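Local atomic coordinates of LPXTG cell wall surface protein (Streptococcus gordonii, PDB entry 4IGB), a protein that probably acts as a cell-wall-anchored adhesin of the streptococcal surface, represented here by its N-terminal N1 and N2 domains. Residues G20-S24 and S251-N256; L109-V114 and E137-I141; L262-S266 and V417-S421. All coordinates share one frame; numbering follows the deposited sequence.

The three contacts sample two kinds of place in an elongated two-domain chain. Contact 2 is the core one: every touching residue is buried, the chemistry is wholly apolar, and it joins two facing sheets of the N-terminal domain. Contact 1 lies in the same domain but is partly exposed, where a loop is bonded to helix 250-256 through amide and carboxylate groups. Contact 3 is also polar and only partly buried, but it joins different domains: strand 261-264, which follows that helix in the chain, meets a turn of the N2 domain. No two contacts share an element; contacts 1 and 3 come nearest, about 8 Å between closest atoms.

Contact 1 of 3, residues G20-S24 and S251-N256; sequences GTDIS and SYNENN
N256 reads the 20-24 loop with both ends of its side-chain amide. Its OD1 takes the backbone N of I23 at 2.7 Å, in the carbonyl plane and on a lone pair, while ND2 gives an almost perfectly straight bond (178°) to D22 OD1 at 2.8 Å. That proton reaches the carboxylate oxygen from above its plane. The same D22 OD1 also accepts from S24 OG at 2.7 Å, on the syn side, and from S24 N, which closes an Asx turn within the loop. A water bridges S24 OG to S251 OG.

Van der Waals contacts fill in around these bonds. The ring of Y252 lies with one face over N256 ND2, and its CE1 comes 3.7 Å from D22 OD1. N255 lies against S24, its ND2 3.6 Å from S24 CB, with its amide fixed by a bond from ND2 back to S251 O and by K195, which donates to OD1.

Three donors converge on one carboxylate oxygen, which should stabilise the charged form of D22. Because D22 OD1 serves both the Asx turn and one of the two direct hydrogen bonds to the helix, the loop's shape and its docking are coupled.

Contact 2 of 3, residues L109-V114 and E137-I141; sequences LNFNKV and EFFSI
F111 reaches across from strand 103-118 and contacts both F138 and F139, meeting each ring steeply but in opposite roles. To F138 it offers its face: F138 points its edge at the F111 ring, with CE1 over the ring centre and the planes 86° apart. The centroids of this pair are 5.3 Å apart. To F139 it offers its own edge, with CZ only 3.3 Å from F139 CD1 and CE1 standing over the rim of the F139 face. Here the planes are more tilted, at 67°, and the centroids close to 5.0 Å. The result is a chain of two T-shaped pairs with F111 in the middle.

The two strands belong to different sheets that face each other as in a beta sandwich, 103-118 in the larger sheet and 135-142 in the smaller. Their axes pass 10.2 Å apart, the usual spacing for packed sheets rather than for paired strands. Neighbouring residues of a regular strand would point to opposite sides; F138 and F139 both reach the interior because they form a classic beta bulge opposite F72. A second bulge, N112 and K113 opposite D175, lies between F111 and V114, and both of these still point inward.

The two phenylalanines of the bulge leave the backbone differently. F139 has CG anti to its backbone N, whereas the ring of F138 sits between its N and carbonyl carbon (chi1 77°), and this sends F138 over the F111 face and F139 to its edge. Aliphatic groups flank the trio: L109 CD2 approaches F139 CE1 at 3.9 Å from the opposite direction, and V114 CG2 lies across F138 CD1 at 4.0 Å. F72 meets F139 from the neighbouring strand, and A174 and V176 of strand 170-182 pack on F111.

Contact 3 of 3, residues L262-S266 and V417-S421; sequences LRSNS and VDNLS
R263 and D418 make the salt bridge that links the two domains here. R263 NH1 donates to D418 OD2 at 3.1 Å, nearly straight at 172°, within the guanidinium plane and onto the anti lone pair of the carboxylate oxygen. The two groups are turned 62° apart, and this is the single direct bond between them. A water completes the link from the other arm, accepting from R263 NH2 at 2.9 Å and donating to D418 OD2 at 2.6 Å. Both charges have further partners: R263 NE forms a salt bridge with E288, NH1 also bonds N221 OD1, and D418 OD1 accepts from the backbone N of S331.

N419 supplies the second polar tie. Its ND2 donates to the backbone O of S264 at 3.3 Å, in the carbonyl plane and on a lone pair, and a water joins the same ND2 to N265 O. The N419 amide reaches this point because CG lies between the backbone N and carbonyl carbon (chi1 63°), which also leaves OD1 3.3 Å from R263 CD.

Packing centres on the arginine. L420 lies over one guanidinium face, toward its rim, with CD2 4.0 Å from R263 NE, and the R263 chain, bent at chi3, crosses L420 at a slant.

D418 and N419 are the central residues of a type II' beta turn from V417 to L420, the hairpin turn between strands 409-417 and 420-423 of the N2 domain. That turn abuts the end of strand 261-264 in the N-terminal domain, where N419 also touches N221 of the adjacent strand 220-226 and L420 packs on E288 and I326 in nearby loops.

Contact 1 of 3, residues G20-S24 and S251-N256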
ATOM      1  N   GLY B  20     -14.694  14.957   2.495  1.00 26.46           N
ATOM      2  CA  GLY B  20     -15.685  14.609   1.488  1.00 22.33           C
ATOM      3  C   GLY B  20     -15.164  13.753   0.350  1.00 27.71           C
ATOM      4  O   GLY B  20     -15.915  13.357  -0.544  1.00 28.44           O
ATOM      5  N   THR B  21     -13.873  13.454   0.381  1.00 24.95           N
ATOM      6  CA  THR B  21     -13.272  12.624  -0.652  1.00 24.24           C
ATOM      7  C   THR B  21     -14.014  11.302  -0.839  1.00 17.69           C
ATOM      8  O   THR B  21     -14.326  10.612   0.127  1.00 20.50           O
ATOM      9  CB  THR B  21     -11.789  12.359  -0.351  1.00 22.11           C
ATOM     10  OG1 THR B  21     -11.050  13.565  -0.580  1.00 30.71           O
ATOM     11  CG2 THR B  21     -11.254  11.274  -1.263  1.00 14.77           C
ATOM     12  N   ASP B  22     -14.305  10.964  -2.089  1.00 20.39           N
ATOM     13  CA  ASP B  22     -14.983   9.711  -2.407  1.00 25.95           C
ATOM     14  C   ASP B  22     -13.978   8.556  -2.482  1.00 25.63           C
ATOM     15  O   ASP B  22     -13.272   8.392  -3.474  1.00 18.96           O
ATOM     16  CB  ASP B  22     -15.749   9.853  -3.728  1.00 27.02           C
ATOM     17  CG  ASP B  22     -16.432   8.572  -4.154  1.00 34.84           C
ATOM     18  OD1 ASP B  22     -16.374   7.567  -3.395  1.00 29.43           O
ATOM     19  OD2 ASP B  22     -17.043   8.579  -5.247  1.00 30.90           O
ATOM     20  N   ILE B  23     -13.919   7.752  -1.431  1.00 22.81           N
ATOM     21  CA  ILE B  23     -12.928   6.671  -1.373  1.00 21.57           C
ATOM     22  C   ILE B  23     -13.082   5.650  -2.521  1.00 26.80           C
ATOM     23  O   ILE B  23     -12.105   5.032  -2.946  1.00 22.10           O
ATOM     24  CB  ILE B  23     -12.922   6.007   0.032  1.00 21.06           C
ATOM     25  CG1 ILE B  23     -12.488   7.036   1.089  1.00 16.01           C
ATOM     26  CG2 ILE B  23     -12.026   4.770   0.068  1.00 20.79           C
ATOM     27  CD1 ILE B  23     -12.394   6.457   2.508  1.00 27.17           C
ATOM     28  N   SER B  24     -14.299   5.510  -3.044  1.00 23.43           N
ATOM     29  CA  SER B  24     -14.574   4.564  -4.127  1.00 24.90           C
ATOM     30  C   SER B  24     -14.053   5.023  -5.485  1.00 24.23           C
ATOM     31  O   SER B  24     -13.946   4.221  -6.406  1.00 25.81           O
ATOM     32  CB  SER B  24     -16.075   4.288  -4.247  1.00 29.44           C
ATOM     33  OG  SER B  24     -16.717   5.385  -4.878  1.00 28.47           O
ATOM     34  N   SER B 251     -20.945  -0.216  -3.976  1.00 24.77           N
ATOM     35  CA  SER B 251     -19.572   0.267  -3.935  1.00 27.91           C
ATOM     36  C   SER B 251     -19.378   1.556  -3.134  1.00 34.86           C
ATOM     37  O   SER B 251     -18.504   1.621  -2.267  1.00 25.35           O
ATOM     38  CB  SER B 251     -19.059   0.482  -5.352  1.00 36.32           C
ATOM     39  OG  SER B 251     -17.760   1.047  -5.321  1.00 48.55           O
ATOM     40  N   TYR B 252     -20.175   2.580  -3.438  1.00 23.24           N
ATOM     41  CA  TYR B 252     -20.048   3.861  -2.763  1.00 25.41           C
ATOM     42  C   TYR B 252     -20.092   3.716  -1.241  1.00 30.12           C
ATOM     43  O   TYR B 252     -19.191   4.162  -0.536  1.00 30.80           O
ATOM     44  CB  TYR B 252     -21.128   4.854  -3.222  1.00 25.22           C
ATOM     45  CG  TYR B 252     -20.910   6.223  -2.627  1.00 26.01           C
ATOM     46  CD1 TYR B 252     -20.150   7.170  -3.290  1.00 29.98           C
ATOM     47  CD2 TYR B 252     -21.419   6.551  -1.375  1.00 27.68           C
ATOM     48  CE1 TYR B 252     -19.923   8.413  -2.745  1.00 30.56           C
ATOM     49  CE2 TYR B 252     -21.187   7.792  -0.814  1.00 27.91           C
ATOM     50  CZ  TYR B 252     -20.441   8.721  -1.510  1.00 34.27           C
ATOM     51  OH  TYR B 252     -20.199   9.963  -0.971  1.00 30.14           O
ATOM     52  N   ASN B 253     -21.148   3.095  -0.732  1.00 24.45           N
ATOM     53  CA  ASN B 253     -21.288   2.938   0.697  1.00 17.09           C
ATOM     54  C   ASN B 253     -20.235   2.020   1.310  1.00 23.33           C
ATOM     55  O   ASN B 253     -19.756   2.265   2.420  1.00 25.10           O
ATOM     56  CB  ASN B 253     -22.705   2.464   1.041  1.00 21.22           C
ATOM     57  CG  ASN B 253     -23.748   3.533   0.751  1.00 32.24           C
ATOM     58  OD1 ASN B 253     -23.406   4.706   0.592  1.00 26.86           O
ATOM     59  ND2 ASN B 253     -25.021   3.135   0.682  1.00 24.52           N
ATOM     60  N   GLU B 254     -19.871   0.965   0.589  1.00 19.92           N
ATOM     61  CA  GLU B 254     -18.881   0.013   1.095  1.00 23.96           C
ATOM     62  C   GLU B 254     -17.507   0.646   1.302  1.00 28.04           C
ATOM     63  O   GLU B 254     -16.776   0.275   2.225  1.00 23.89           O
ATOM     64  CB  GLU B 254     -18.791  -1.208   0.184  1.00 21.23           C
ATOM     65  CG  GLU B 254     -20.055  -2.059   0.249  1.00 31.49           C
ATOM     66  CD  GLU B 254     -20.020  -3.224  -0.703  1.00 31.80           C
ATOM     67  OE1 GLU B 254     -18.990  -3.407  -1.365  1.00 30.01           O
ATOM     68  OE2 GLU B 254     -21.020  -3.962  -0.793  1.00 46.46           O
ATOM     69  N   ASN B 255     -17.175   1.608   0.453  1.00 20.92           N
ATOM     70  CA  ASN B 255     -15.933   2.359   0.573  1.00 25.40           C
ATOM     71  C   ASN B 255     -16.056   3.511   1.560  1.00 23.43           C
ATOM     72  O   ASN B 255     -15.201   3.699   2.427  1.00 21.60           O
ATOM     73  CB  ASN B 255     -15.533   2.927  -0.784  1.00 14.99           C
ATOM     74  CG  ASN B 255     -14.941   1.891  -1.696  1.00 24.19           C
ATOM     75  OD1 ASN B 255     -13.719   1.710  -1.747  1.00 25.49           O
ATOM     76  ND2 ASN B 255     -15.805   1.180  -2.413  1.00 15.44           N
ATOM     77  N   ASN B 256     -17.123   4.289   1.414  1.00 21.18           N
ATOM     78  CA  ASN B 256     -17.275   5.523   2.184  1.00 17.75           C
ATOM     79  C   ASN B 256     -17.926   5.365   3.556  1.00 23.60           C
ATOM     80  O   ASN B 256     -17.531   6.031   4.509  1.00 25.06           O
ATOM     81  CB  ASN B 256     -17.996   6.584   1.341  1.00 20.87           C
ATOM     82  CG  ASN B 256     -17.174   7.013   0.125  1.00 26.23           C
ATOM     83  OD1 ASN B 256     -16.035   7.469   0.262  1.00 27.90           O
ATOM     84  ND2 ASN B 256     -17.737   6.839  -1.070  1.00 25.57           N
TER
HETATM   85  O   HOH W   1     -18.297   3.774  -6.905  1.00 45.19           O

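Contact 2 of 3, residues L109-V114 and E137-I141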
ATOM      1  N   LEU B 109       2.684 -11.976   1.294  1.00 16.67           N
ATOM      2  CA  LEU B 109       1.553 -12.003   2.200  1.00 15.00           C
ATOM      3  C   LEU B 109       1.773 -13.144   3.187  1.00 19.44           C
ATOM      4  O   LEU B 109       1.681 -14.318   2.834  1.00 16.14           O
ATOM      5  CB  LEU B 109       0.242 -12.200   1.428  1.00 21.52           C
ATOM      6  CG  LEU B 109      -1.033 -11.919   2.216  1.00 19.50           C
ATOM      7  CD1 LEU B 109      -1.063 -10.462   2.590  1.00 18.04           C
ATOM      8  CD2 LEU B 109      -2.280 -12.299   1.406  1.00 19.72           C
ATOM      9  N   ASN B 110       2.090 -12.787   4.422  1.00 13.62           N
ATOM     10  CA  ASN B 110       2.344 -13.784   5.444  1.00 18.47           C
ATOM     11  C   ASN B 110       1.247 -13.823   6.503  1.00 19.85           C
ATOM     12  O   ASN B 110       0.914 -12.801   7.125  1.00 16.69           O
ATOM     13  CB  ASN B 110       3.722 -13.568   6.083  1.00 20.09           C
ATOM     14  CG  ASN B 110       4.176 -14.778   6.880  1.00 33.87           C
ATOM     15  OD1 ASN B 110       4.473 -15.827   6.310  1.00 44.39           O
ATOM     16  ND2 ASN B 110       4.189 -14.655   8.197  1.00 35.13           N
ATOM     17  N   PHE B 111       0.657 -14.999   6.675  1.00 19.21           N
ATOM     18  CA  PHE B 111      -0.242 -15.233   7.790  1.00 17.24           C
ATOM     19  C   PHE B 111       0.607 -15.584   8.990  1.00 18.95           C
ATOM     20  O   PHE B 111       1.141 -16.683   9.086  1.00 16.40           O
ATOM     21  CB  PHE B 111      -1.265 -16.332   7.474  1.00 17.72           C
ATOM     22  CG  PHE B 111      -2.336 -15.887   6.533  1.00 20.36           C
ATOM     23  CD1 PHE B 111      -2.079 -15.782   5.170  1.00 21.55           C
ATOM     24  CD2 PHE B 111      -3.590 -15.521   7.010  1.00 22.21           C
ATOM     25  CE1 PHE B 111      -3.059 -15.344   4.293  1.00 18.35           C
ATOM     26  CE2 PHE B 111      -4.582 -15.071   6.130  1.00 21.45           C
ATOM     27  CZ  PHE B 111      -4.308 -14.993   4.772  1.00 17.85           C
ATOM     28  N   ASN B 112       0.750 -14.628   9.899  1.00 17.22           N
ATOM     29  CA  ASN B 112       1.570 -14.831  11.086  1.00 19.33           C
ATOM     30  C   ASN B 112       0.859 -15.763  12.033  1.00 18.50           C
ATOM     31  O   ASN B 112       1.484 -16.574  12.708  1.00 20.07           O
ATOM     32  CB  ASN B 112       1.822 -13.494  11.764  1.00 16.04           C
ATOM     33  CG  ASN B 112       2.425 -12.481  10.809  1.00 27.51           C
ATOM     34  OD1 ASN B 112       3.465 -12.739  10.187  1.00 17.96           O
ATOM     35  ND2 ASN B 112       1.756 -11.338  10.653  1.00 14.07           N
ATOM     36  N   LYS B 113      -0.463 -15.636  12.072  1.00 12.61           N
ATOM     37  CA  LYS B 113      -1.267 -16.456  12.952  1.00 19.35           C
ATOM     38  C   LYS B 113      -2.724 -16.370  12.528  1.00 18.19           C
ATOM     39  O   LYS B 113      -3.225 -15.302  12.156  1.00 19.75           O
ATOM     40  CB  LYS B 113      -1.126 -16.004  14.416  1.00 19.17           C
ATOM     41  CG  LYS B 113      -1.954 -16.827  15.390  1.00 22.99           C
ATOM     42  CD  LYS B 113      -1.848 -16.314  16.827  1.00 25.68           C
ATOM     43  CE  LYS B 113      -0.481 -16.642  17.421  1.00 33.97           C
ATOM     44  NZ  LYS B 113      -0.265 -15.957  18.741  1.00 35.80           N
ATOM     45  N   VAL B 114      -3.393 -17.508  12.565  1.00 14.60           N
ATOM     46  CA  VAL B 114      -4.847 -17.533  12.460  1.00 20.90           C
ATOM     47  C   VAL B 114      -5.352 -18.286  13.673  1.00 17.63           C
ATOM     48  O   VAL B 114      -4.902 -19.399  13.954  1.00 20.50           O
ATOM     49  CB  VAL B 114      -5.330 -18.221  11.160  1.00 21.66           C
ATOM     50  CG1 VAL B 114      -6.885 -18.315  11.122  1.00 16.92           C
ATOM     51  CG2 VAL B 114      -4.775 -17.486   9.929  1.00 15.02           C
ATOM     52  N   GLU B 137     -12.676 -22.417   6.806  1.00 26.17           N
ATOM     53  CA  GLU B 137     -12.234 -21.459   5.801  1.00 27.03           C
ATOM     54  C   GLU B 137     -11.418 -20.329   6.440  1.00 21.53           C
ATOM     55  O   GLU B 137     -11.753 -19.857   7.525  1.00 18.33           O
ATOM     56  CB  GLU B 137     -13.468 -20.877   5.107  1.00 20.48           C
ATOM     57  CG  GLU B 137     -13.169 -19.902   3.977  1.00 19.81           C
ATOM     58  CD  GLU B 137     -12.707 -20.597   2.702  1.00 25.56           C
ATOM     59  OE1 GLU B 137     -13.113 -21.754   2.448  1.00 20.72           O
ATOM     60  OE2 GLU B 137     -11.921 -19.978   1.949  1.00 26.57           O
ATOM     61  N   PHE B 138     -10.354 -19.883   5.779  1.00 22.23           N
ATOM     62  CA  PHE B 138      -9.711 -18.647   6.228  1.00 19.77           C
ATOM     63  C   PHE B 138      -9.257 -17.694   5.127  1.00 17.95           C
ATOM     64  O   PHE B 138      -9.120 -16.501   5.371  1.00 16.05           O
ATOM     65  CB  PHE B 138      -8.570 -18.919   7.226  1.00 17.28           C
ATOM     66  CG  PHE B 138      -7.303 -19.422   6.599  1.00 19.11           C
ATOM     67  CD1 PHE B 138      -6.254 -18.554   6.343  1.00 22.13           C
ATOM     68  CD2 PHE B 138      -7.144 -20.773   6.289  1.00 15.64           C
ATOM     69  CE1 PHE B 138      -5.075 -19.018   5.779  1.00 20.81           C
ATOM     70  CE2 PHE B 138      -5.971 -21.237   5.718  1.00 14.77           C
ATOM     71  CZ  PHE B 138      -4.933 -20.369   5.471  1.00 15.97           C
ATOM     72  N   PHE B 139      -9.049 -18.204   3.916  1.00 18.64           N
ATOM     73  CA  PHE B 139      -8.406 -17.408   2.880  1.00 13.09           C
ATOM     74  C   PHE B 139      -8.636 -17.951   1.479  1.00 23.40           C
ATOM     75  O   PHE B 139      -8.587 -19.164   1.253  1.00 16.32           O
ATOM     76  CB  PHE B 139      -6.891 -17.340   3.164  1.00 14.68           C
ATOM     77  CG  PHE B 139      -6.096 -16.611   2.114  1.00 16.22           C
ATOM     78  CD1 PHE B 139      -6.151 -15.227   2.016  1.00 17.62           C
ATOM     79  CD2 PHE B 139      -5.272 -17.308   1.241  1.00 19.96           C
ATOM     80  CE1 PHE B 139      -5.401 -14.544   1.065  1.00 15.86           C
ATOM     81  CE2 PHE B 139      -4.515 -16.628   0.281  1.00 20.81           C
ATOM     82  CZ  PHE B 139      -4.587 -15.254   0.192  1.00 12.26           C
ATOM     83  N   SER B 140      -8.866 -17.049   0.526  1.00 14.88           N
ATOM     84  CA  SER B 140      -8.963 -17.465  -0.869  1.00 15.83           C
ATOM     85  C   SER B 140      -8.444 -16.367  -1.760  1.00 16.93           C
ATOM     86  O   SER B 140      -8.389 -15.192  -1.364  1.00 17.89           O
ATOM     87  CB  SER B 140     -10.408 -17.832  -1.267  1.00 14.92           C
ATOM     88  OG  SER B 140     -11.247 -16.684  -1.266  1.00 25.08           O
ATOM     89  N   ILE B 141      -8.057 -16.766  -2.964  1.00 17.94           N
ATOM     90  CA  ILE B 141      -7.651 -15.839  -4.006  1.00 18.63           C
ATOM     91  C   ILE B 141      -8.559 -16.047  -5.215  1.00 21.85           C
ATOM     92  O   ILE B 141      -8.672 -17.156  -5.728  1.00 21.07           O
ATOM     93  CB  ILE B 141      -6.201 -16.101  -4.424  1.00 16.80           C
ATOM     94  CG1 ILE B 141      -5.285 -16.000  -3.205  1.00 17.75           C
ATOM     95  CG2 ILE B 141      -5.774 -15.135  -5.526  1.00 17.12           C
ATOM     96  CD1 ILE B 141      -3.835 -16.350  -3.503  1.00 18.18           C
TER

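Contact 3 of 3, residues L262-S266 and V417-S421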
ATOM      1  N   LEU B 262      -5.644   3.562   4.179  1.00 13.29           N
ATOM      2  CA  LEU B 262      -4.485   3.636   5.067  1.00 15.53           C
ATOM      3  C   LEU B 262      -3.195   3.623   4.253  1.00 17.80           C
ATOM      4  O   LEU B 262      -2.965   2.702   3.448  1.00 19.38           O
ATOM      5  CB  LEU B 262      -4.484   2.440   6.026  1.00 14.93           C
ATOM      6  CG  LEU B 262      -5.717   2.236   6.920  1.00 18.86           C
ATOM      7  CD1 LEU B 262      -6.138   0.790   6.969  1.00 26.01           C
ATOM      8  CD2 LEU B 262      -5.427   2.723   8.341  1.00 15.69           C
ATOM      9  N   ARG B 263      -2.376   4.650   4.446  1.00 12.97           N
ATOM     10  CA  ARG B 263      -1.051   4.716   3.846  1.00 13.26           C
ATOM     11  C   ARG B 263      -0.013   4.421   4.925  1.00 15.98           C
ATOM     12  O   ARG B 263       0.071   5.136   5.917  1.00 14.36           O
ATOM     13  CB  ARG B 263      -0.794   6.092   3.236  1.00 14.61           C
ATOM     14  CG  ARG B 263       0.671   6.311   2.807  1.00 17.97           C
ATOM     15  CD  ARG B 263       1.042   7.774   2.824  1.00 18.36           C
ATOM     16  NE  ARG B 263       0.326   8.574   1.826  1.00 17.52           N
ATOM     17  CZ  ARG B 263       0.265   9.903   1.873  1.00 23.49           C
ATOM     18  NH1 ARG B 263       0.855  10.553   2.877  1.00 19.46           N
ATOM     19  NH2 ARG B 263      -0.377  10.583   0.929  1.00 19.88           N
ATOM     20  N   SER B 264       0.736   3.338   4.749  1.00 14.55           N
ATOM     21  CA  SER B 264       1.766   2.941   5.712  1.00 19.96           C
ATOM     22  C   SER B 264       2.945   3.917   5.785  1.00 19.50           C
ATOM     23  O   SER B 264       3.179   4.701   4.875  1.00 14.83           O
ATOM     24  CB  SER B 264       2.291   1.532   5.396  1.00 11.67           C
ATOM     25  OG  SER B 264       3.356   1.172   6.272  1.00 16.23           O
ATOM     26  N   ASN B 265       3.683   3.860   6.888  1.00 17.18           N
ATOM     27  CA  ASN B 265       4.996   4.492   6.960  1.00 14.86           C
ATOM     28  C   ASN B 265       6.030   3.782   6.086  1.00 19.10           C
ATOM     29  O   ASN B 265       7.096   4.341   5.805  1.00 17.75           O
ATOM     30  CB  ASN B 265       5.513   4.491   8.410  1.00 19.15           C
ATOM     31  CG  ASN B 265       4.824   5.519   9.270  1.00 24.65           C
ATOM     32  OD1 ASN B 265       4.354   6.535   8.764  1.00 18.89           O
ATOM     33  ND2 ASN B 265       4.763   5.267  10.579  1.00 19.01           N
ATOM     34  N   SER B 266       5.743   2.540   5.689  1.00 11.54           N
ATOM     35  CA  SER B 266       6.755   1.727   4.996  1.00 13.04           C
ATOM     36  C   SER B 266       6.154   0.971   3.826  1.00 16.03           C
ATOM     37  O   SER B 266       5.023   1.246   3.401  1.00 13.13           O
ATOM     38  CB  SER B 266       7.407   0.724   5.956  1.00 11.54           C
ATOM     39  OG  SER B 266       6.473  -0.269   6.366  1.00 16.93           O
ATOM     40  N   VAL B 417       6.542  13.876  -1.583  1.00 15.78           N
ATOM     41  CA  VAL B 417       5.218  14.393  -1.278  1.00 17.39           C
ATOM     42  C   VAL B 417       4.823  13.624  -0.019  1.00 21.82           C
ATOM     43  O   VAL B 417       4.717  12.411  -0.066  1.00 19.84           O
ATOM     44  CB  VAL B 417       4.222  14.070  -2.419  1.00 19.33           C
ATOM     45  CG1 VAL B 417       2.800  14.466  -2.034  1.00 16.54           C
ATOM     46  CG2 VAL B 417       4.648  14.762  -3.721  1.00 19.42           C
ATOM     47  N   ASP B 418       4.654  14.321   1.106  1.00 23.66           N
ATOM     48  CA  ASP B 418       4.639  13.666   2.425  1.00 20.45           C
ATOM     49  C   ASP B 418       5.780  12.641   2.500  1.00 23.51           C
ATOM     50  O   ASP B 418       6.923  12.995   2.245  1.00 17.72           O
ATOM     51  CB  ASP B 418       3.286  13.030   2.733  1.00 17.59           C
ATOM     52  CG  ASP B 418       2.182  14.056   2.883  1.00 26.03           C
ATOM     53  OD1 ASP B 418       2.499  15.265   2.960  1.00 25.42           O
ATOM     54  OD2 ASP B 418       1.001  13.655   2.939  1.00 23.16           O
ATOM     55  N   ASN B 419       5.481  11.387   2.838  1.00 20.65           N
ATOM     56  CA  ASN B 419       6.525  10.352   2.895  1.00 19.10           C
ATOM     57  C   ASN B 419       6.647   9.552   1.593  1.00 20.25           C
ATOM     58  O   ASN B 419       7.371   8.560   1.538  1.00 21.19           O
ATOM     59  CB  ASN B 419       6.295   9.393   4.079  1.00 23.68           C
ATOM     60  CG  ASN B 419       5.002   8.613   3.949  1.00 26.68           C
ATOM     61  OD1 ASN B 419       4.074   9.053   3.254  1.00 17.08           O
ATOM     62  ND2 ASN B 419       4.927   7.446   4.612  1.00 20.03           N
ATOM     63  N   LEU B 420       5.935   9.972   0.546  1.00 15.89           N
ATOM     64  CA  LEU B 420       6.066   9.327  -0.761  1.00 21.51           C
ATOM     65  C   LEU B 420       7.338   9.773  -1.464  1.00 24.30           C
ATOM     66  O   LEU B 420       7.894  10.823  -1.152  1.00 19.89           O
ATOM     67  CB  LEU B 420       4.855   9.616  -1.657  1.00 19.38           C
ATOM     68  CG  LEU B 420       3.523   9.333  -0.959  1.00 22.13           C
ATOM     69  CD1 LEU B 420       2.337   9.692  -1.844  1.00 15.30           C
ATOM     70  CD2 LEU B 420       3.471   7.856  -0.503  1.00 18.01           C
ATOM     71  N   SER B 421       7.786   8.964  -2.418  1.00 18.31           N
ATOM     72  CA  SER B 421       8.989   9.246  -3.167  1.00 23.16           C
ATOM     73  C   SER B 421       8.750   8.923  -4.613  1.00 24.92           C
ATOM     74  O   SER B 421       8.072   7.959  -4.910  1.00 23.16           O
ATOM     75  CB  SER B 421      10.134   8.361  -2.683  1.00 22.39           C
ATOM     76  OG  SER B 421      10.892   9.037  -1.723  1.00 32.43           O
TER
HETATM   77  O   HOH W   2      -0.565  13.489   0.926  1.00 28.30           O
HETATM   78  O   HOH W   3       7.410   7.117   6.354  1.00 20.24           O